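PDB 2UVK: N-acetylneuraminate epimerase, which catalyses the mutarotation of N-acetylneuraminate, converting the alpha-anomer to the beta-anomer and so speeding the equilibrium between them. Local coordinates for residues E162-D174 with S181-G193. Numbering follows the deposited sequence. Where two conformers were deposited one is given.
Sequences EDYFFNKFLLSFD and SYAGESPWYGTAG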
# COMPACT_ATOMS: atom_id res chain seq x y z
N GLU B 162 -2.44 12.61 6.28
CA GLU B 162 -1.36 11.75 5.79
C GLU B 162 -1.32 10.38 6.44
O GLU B 162 -0.80 9.44 5.85
CB GLU B 162 0.04 12.37 6.01
CG GLU B 162 0.24 13.82 5.71
CD GLU B 162 -0.13 14.67 6.92
OE1 GLU B 162 0.69 14.88 7.87
OE2 GLU B 162 -1.27 15.11 6.91
N ASP B 163 -1.82 10.26 7.68
CA ASP B 163 -1.72 9.02 8.43
C ASP B 163 -2.69 7.95 7.88
O ASP B 163 -2.65 6.79 8.33
CB ASP B 163 -2.07 9.24 9.90
CG ASP B 163 -1.09 10.16 10.61
OD1 ASP B 163 0.05 10.28 10.20
OD2 ASP B 163 -1.50 10.75 11.63
N TYR B 164 -3.59 8.35 6.99
CA TYR B 164 -4.55 7.40 6.38
C TYR B 164 -4.05 6.78 5.09
O TYR B 164 -4.65 5.84 4.59
CB TYR B 164 -5.90 8.06 6.13
CG TYR B 164 -6.57 8.50 7.41
CD1 TYR B 164 -7.40 7.64 8.14
CD2 TYR B 164 -6.32 9.76 7.94
CE1 TYR B 164 -8.01 8.06 9.34
CE2 TYR B 164 -6.93 10.18 9.10
CZ TYR B 164 -7.76 9.33 9.80
OH TYR B 164 -8.32 9.79 10.99
N PHE B 165 -2.94 7.27 4.57
CA PHE B 165 -2.28 6.66 3.44
C PHE B 165 -3.26 6.43 2.30
O PHE B 165 -3.22 5.37 1.65
CB PHE B 165 -1.54 5.42 3.85
CG PHE B 165 -0.36 5.71 4.73
CD1 PHE B 165 0.89 5.90 4.19
CD2 PHE B 165 -0.51 5.78 6.10
CE1 PHE B 165 1.97 6.18 5.00
CE2 PHE B 165 0.58 6.06 6.91
CZ PHE B 165 1.81 6.25 6.36
N PHE B 166 -4.12 7.39 2.02
CA PHE B 166 -4.89 7.34 0.77
C PHE B 166 -3.91 7.26 -0.43
O PHE B 166 -2.82 7.83 -0.37
CB PHE B 166 -5.85 8.51 0.62
CG PHE B 166 -7.07 8.46 1.51
CD1 PHE B 166 -7.22 7.51 2.52
CD2 PHE B 166 -8.05 9.40 1.34
CE1 PHE B 166 -8.38 7.49 3.27
CE2 PHE B 166 -9.20 9.38 2.11
CZ PHE B 166 -9.36 8.41 3.07
N ASN B 167 -4.31 6.56 -1.48
CA ASN B 167 -3.37 6.17 -2.52
C ASN B 167 -3.07 7.31 -3.48
O ASN B 167 -3.95 7.72 -4.25
CB ASN B 167 -3.92 5.00 -3.34
CG ASN B 167 -2.91 4.42 -4.29
OD1 ASN B 167 -1.73 4.75 -4.23
ND2 ASN B 167 -3.35 3.49 -5.16
N LYS B 168 -1.83 7.81 -3.42
CA LYS B 168 -1.40 8.89 -4.32
C LYS B 168 -0.72 8.36 -5.58
O LYS B 168 -0.43 9.14 -6.49
CB LYS B 168 -0.43 9.86 -3.61
CG LYS B 168 0.91 9.31 -3.26
CD LYS B 168 1.85 10.39 -2.72
CE LYS B 168 3.21 9.87 -2.38
NZ LYS B 168 4.14 11.03 -2.09
N PHE B 169 -0.46 7.05 -5.64
CA PHE B 169 0.20 6.45 -6.80
C PHE B 169 -0.77 6.34 -7.96
O PHE B 169 -1.97 6.22 -7.77
CB PHE B 169 0.77 5.09 -6.48
CG PHE B 169 1.89 5.13 -5.51
CD1 PHE B 169 3.17 5.44 -5.93
CD2 PHE B 169 1.69 4.86 -4.16
CE1 PHE B 169 4.22 5.46 -5.06
CE2 PHE B 169 2.73 4.89 -3.28
CZ PHE B 169 4.01 5.21 -3.73
N LEU B 170 -0.21 6.37 -9.17
CA LEU B 170 -0.95 6.12 -10.39
C LEU B 170 -0.52 4.76 -10.91
O LEU B 170 0.67 4.51 -11.12
CB LEU B 170 -0.64 7.20 -11.44
CG LEU B 170 -1.44 7.16 -12.74
CD1 LEU B 170 -2.88 7.44 -12.53
CD2 LEU B 170 -0.85 8.16 -13.75
N LEU B 171 -1.50 3.87 -11.10
CA LEU B 171 -1.27 2.49 -11.51
C LEU B 171 -1.85 2.31 -12.90
O LEU B 171 -2.86 2.93 -13.23
CB LEU B 171 -2.00 1.54 -10.54
CG LEU B 171 -1.81 1.76 -9.02
CD1 LEU B 171 -2.70 0.74 -8.26
CD2 LEU B 171 -0.37 1.68 -8.61
N SER B 172 -1.24 1.46 -13.72
CA SER B 172 -1.85 1.12 -15.00
C SER B 172 -1.99 -0.40 -15.14
O SER B 172 -1.06 -1.16 -14.85
CB SER B 172 -1.08 1.72 -16.19
OG SER B 172 0.23 1.19 -16.31
N PHE B 173 -3.19 -0.80 -15.55
CA PHE B 173 -3.53 -2.19 -15.82
C PHE B 173 -3.61 -2.36 -17.34
O PHE B 173 -4.35 -1.64 -18.00
CB PHE B 173 -4.89 -2.51 -15.18
CG PHE B 173 -5.51 -3.79 -15.66
CD1 PHE B 173 -5.17 -5.00 -15.09
CD2 PHE B 173 -6.47 -3.79 -16.67
CE1 PHE B 173 -5.76 -6.20 -15.52
CE2 PHE B 173 -7.05 -4.97 -17.08
CZ PHE B 173 -6.68 -6.16 -16.51
N ASP B 174 -2.86 -3.34 -17.85
CA ASP B 174 -2.84 -3.63 -19.30
C ASP B 174 -3.70 -4.86 -19.56
O ASP B 174 -3.33 -5.95 -19.13
CB ASP B 174 -1.41 -3.85 -19.77
CG ASP B 174 -1.30 -4.05 -21.30
OD1 ASP B 174 -2.35 -4.21 -21.93
OD2 ASP B 174 -0.18 -4.02 -21.83
N SER B 181 1.26 -1.98 -13.46
CA SER B 181 2.52 -1.25 -13.52
C SER B 181 2.46 0.07 -12.77
O SER B 181 1.40 0.68 -12.65
CB SER B 181 2.89 -0.96 -14.99
OG SER B 181 3.11 -2.16 -15.71
N TYR B 182 3.62 0.50 -12.29
CA TYR B 182 3.77 1.86 -11.81
C TYR B 182 3.67 2.83 -13.00
O TYR B 182 4.43 2.69 -13.98
CB TYR B 182 5.12 2.01 -11.14
CG TYR B 182 5.44 3.43 -10.71
CD1 TYR B 182 5.16 3.87 -9.42
CD2 TYR B 182 6.03 4.34 -11.59
CE1 TYR B 182 5.45 5.18 -9.02
CE2 TYR B 182 6.31 5.64 -11.21
CZ TYR B 182 6.03 6.05 -9.92
OH TYR B 182 6.33 7.35 -9.51
N ALA B 183 2.77 3.80 -12.91
CA ALA B 183 2.57 4.81 -13.96
C ALA B 183 2.91 6.23 -13.52
O ALA B 183 2.99 7.14 -14.36
CB ALA B 183 1.16 4.73 -14.47
N GLY B 184 3.15 6.44 -12.23
CA GLY B 184 3.42 7.75 -11.69
C GLY B 184 2.89 7.92 -10.29
O GLY B 184 2.49 6.95 -9.66
N GLU B 185 2.90 9.15 -9.82
CA GLU B 185 2.38 9.48 -8.50
C GLU B 185 2.17 10.95 -8.35
O GLU B 185 2.88 11.78 -8.93
CB GLU B 185 3.29 8.97 -7.41
CG GLU B 185 4.62 9.62 -7.34
CD GLU B 185 5.55 8.86 -6.44
OE1 GLU B 185 6.13 7.87 -6.93
OE2 GLU B 185 5.70 9.25 -5.26
N SER B 186 1.18 11.29 -7.54
CA SER B 186 0.87 12.68 -7.28
C SER B 186 1.99 13.32 -6.50
O SER B 186 2.49 12.75 -5.53
CB SER B 186 -0.39 12.80 -6.47
OG SER B 186 -0.68 14.15 -6.24
N PRO B 187 2.38 14.55 -6.91
CA PRO B 187 3.25 15.29 -6.01
C PRO B 187 2.63 15.74 -4.69
O PRO B 187 3.36 16.21 -3.80
CB PRO B 187 3.62 16.53 -6.83
CG PRO B 187 3.10 16.31 -8.24
CD PRO B 187 2.04 15.27 -8.15
N TRP B 188 1.31 15.57 -4.54
CA TRP B 188 0.56 16.11 -3.40
C TRP B 188 0.02 14.96 -2.53
O TRP B 188 0.76 14.42 -1.72
CB TRP B 188 -0.52 17.05 -3.92
CG TRP B 188 0.14 18.19 -4.68
CD1 TRP B 188 0.94 19.15 -4.14
CD2 TRP B 188 0.12 18.42 -6.09
NE1 TRP B 188 1.40 19.98 -5.13
CE2 TRP B 188 0.91 19.56 -6.33
CE3 TRP B 188 -0.51 17.80 -7.17
CZ2 TRP B 188 1.11 20.06 -7.61
CZ3 TRP B 188 -0.30 18.30 -8.43
CH2 TRP B 188 0.49 19.44 -8.65
N TYR B 189 -1.24 14.58 -2.69
CA TYR B 189 -1.85 13.57 -1.82
C TYR B 189 -2.94 12.84 -2.59
O TYR B 189 -3.46 13.34 -3.58
CB TYR B 189 -2.44 14.22 -0.55
CG TYR B 189 -3.37 15.36 -0.85
CD1 TYR B 189 -4.72 15.16 -1.06
CD2 TYR B 189 -2.88 16.67 -0.95
CE1 TYR B 189 -5.56 16.19 -1.37
CE2 TYR B 189 -3.72 17.71 -1.27
CZ TYR B 189 -5.07 17.49 -1.48
OH TYR B 189 -5.89 18.53 -1.81
N GLY B 190 -3.29 11.64 -2.12
CA GLY B 190 -4.40 10.89 -2.70
C GLY B 190 -5.71 11.23 -2.03
O GLY B 190 -5.72 11.79 -0.94
N THR B 191 -6.80 10.94 -2.72
CA THR B 191 -8.14 11.13 -2.20
C THR B 191 -8.95 9.84 -2.40
O THR B 191 -8.56 8.96 -3.16
CB THR B 191 -8.89 12.23 -2.98
OG1 THR B 191 -9.03 11.82 -4.36
CG2 THR B 191 -8.15 13.60 -2.87
N ALA B 192 -10.09 9.80 -1.73
CA ALA B 192 -11.07 8.74 -1.91
C ALA B 192 -12.38 9.41 -2.33
O ALA B 192 -12.85 10.32 -1.68
CB ALA B 192 -11.24 7.94 -0.61
N GLY B 193 -12.96 9.02 -3.46
CA GLY B 193 -14.20 9.62 -3.91
C GLY B 193 -14.07 10.88 -4.76
O GLY B 193 -15.03 11.63 -4.90
O HOH W 1 -1.97 10.40 0.07
O HOH W 2 -5.78 10.21 -5.66
O HOH W 3 4.77 12.23 -4.41
O HOH W 4 3.49 13.96 -1.36
O HOH W 5 0.83 -3.07 -16.77
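The outer hairpin of a four-stranded beta-propeller blade lies in Kelch repeat 4 and pairs Phe-169 to Ser-172 antiparallel with Ser-181 to Glu-185. Ser-172 and Ser-181 exchange two backbone hydrogen bonds. A classic beta bulge follows: Ala-183 and Gly-184 both face Leu-170. Ala-183 N bonds to Leu-170 O (2.8 Å), and Leu-170 N bonds to Gly-184 O from above the carbonyl plane. At Gly-184 a side chain would jam against the preceding carbonyl. Ser-186 N extends the ladder to Lys-168 O.

On the face carrying Phe-169, Tyr-182 and Glu-185, the Phe-169 and Tyr-182 side chains cross at about a right angle and their rings meet edge to edge, Phe-169 CD1 to Tyr-182 CE1 (3.8 Å). Glu-185 runs alongside Phe-169, with OE1 3.6 Å from Phe-169 CE1. Tyr-182 OH donates to the anti lone pair of Glu-185 OE1 (2.6 Å), which ties down that oxygen. Within the chain, the salt bridge from Glu-185 OE2 to Lys-168 NZ is long (4.0 Å), and a water links the two atoms. Both groups also form salt bridges with their counterparts, Lys-168 and Glu-185, in the second subunit, so the pair belongs to the dimer interface. An alanine in place of Glu-185 would probably leave Tyr-182 OH without its acceptor and, with both copies of the dimer changed, each Lys-168 without these carboxylates.

Beyond the hairpin, Gly-190 packs on Asn-167; a CB on Gly-190 would clash with Asn-167 O. Phe-166 lies near the predicted proton acceptor Glu-209. With CG anti to its carbonyl carbon (chi1 -74°), its ring lies along Thr-191 and Ala-192, CE2 3.7 Å from Ala-192 CB.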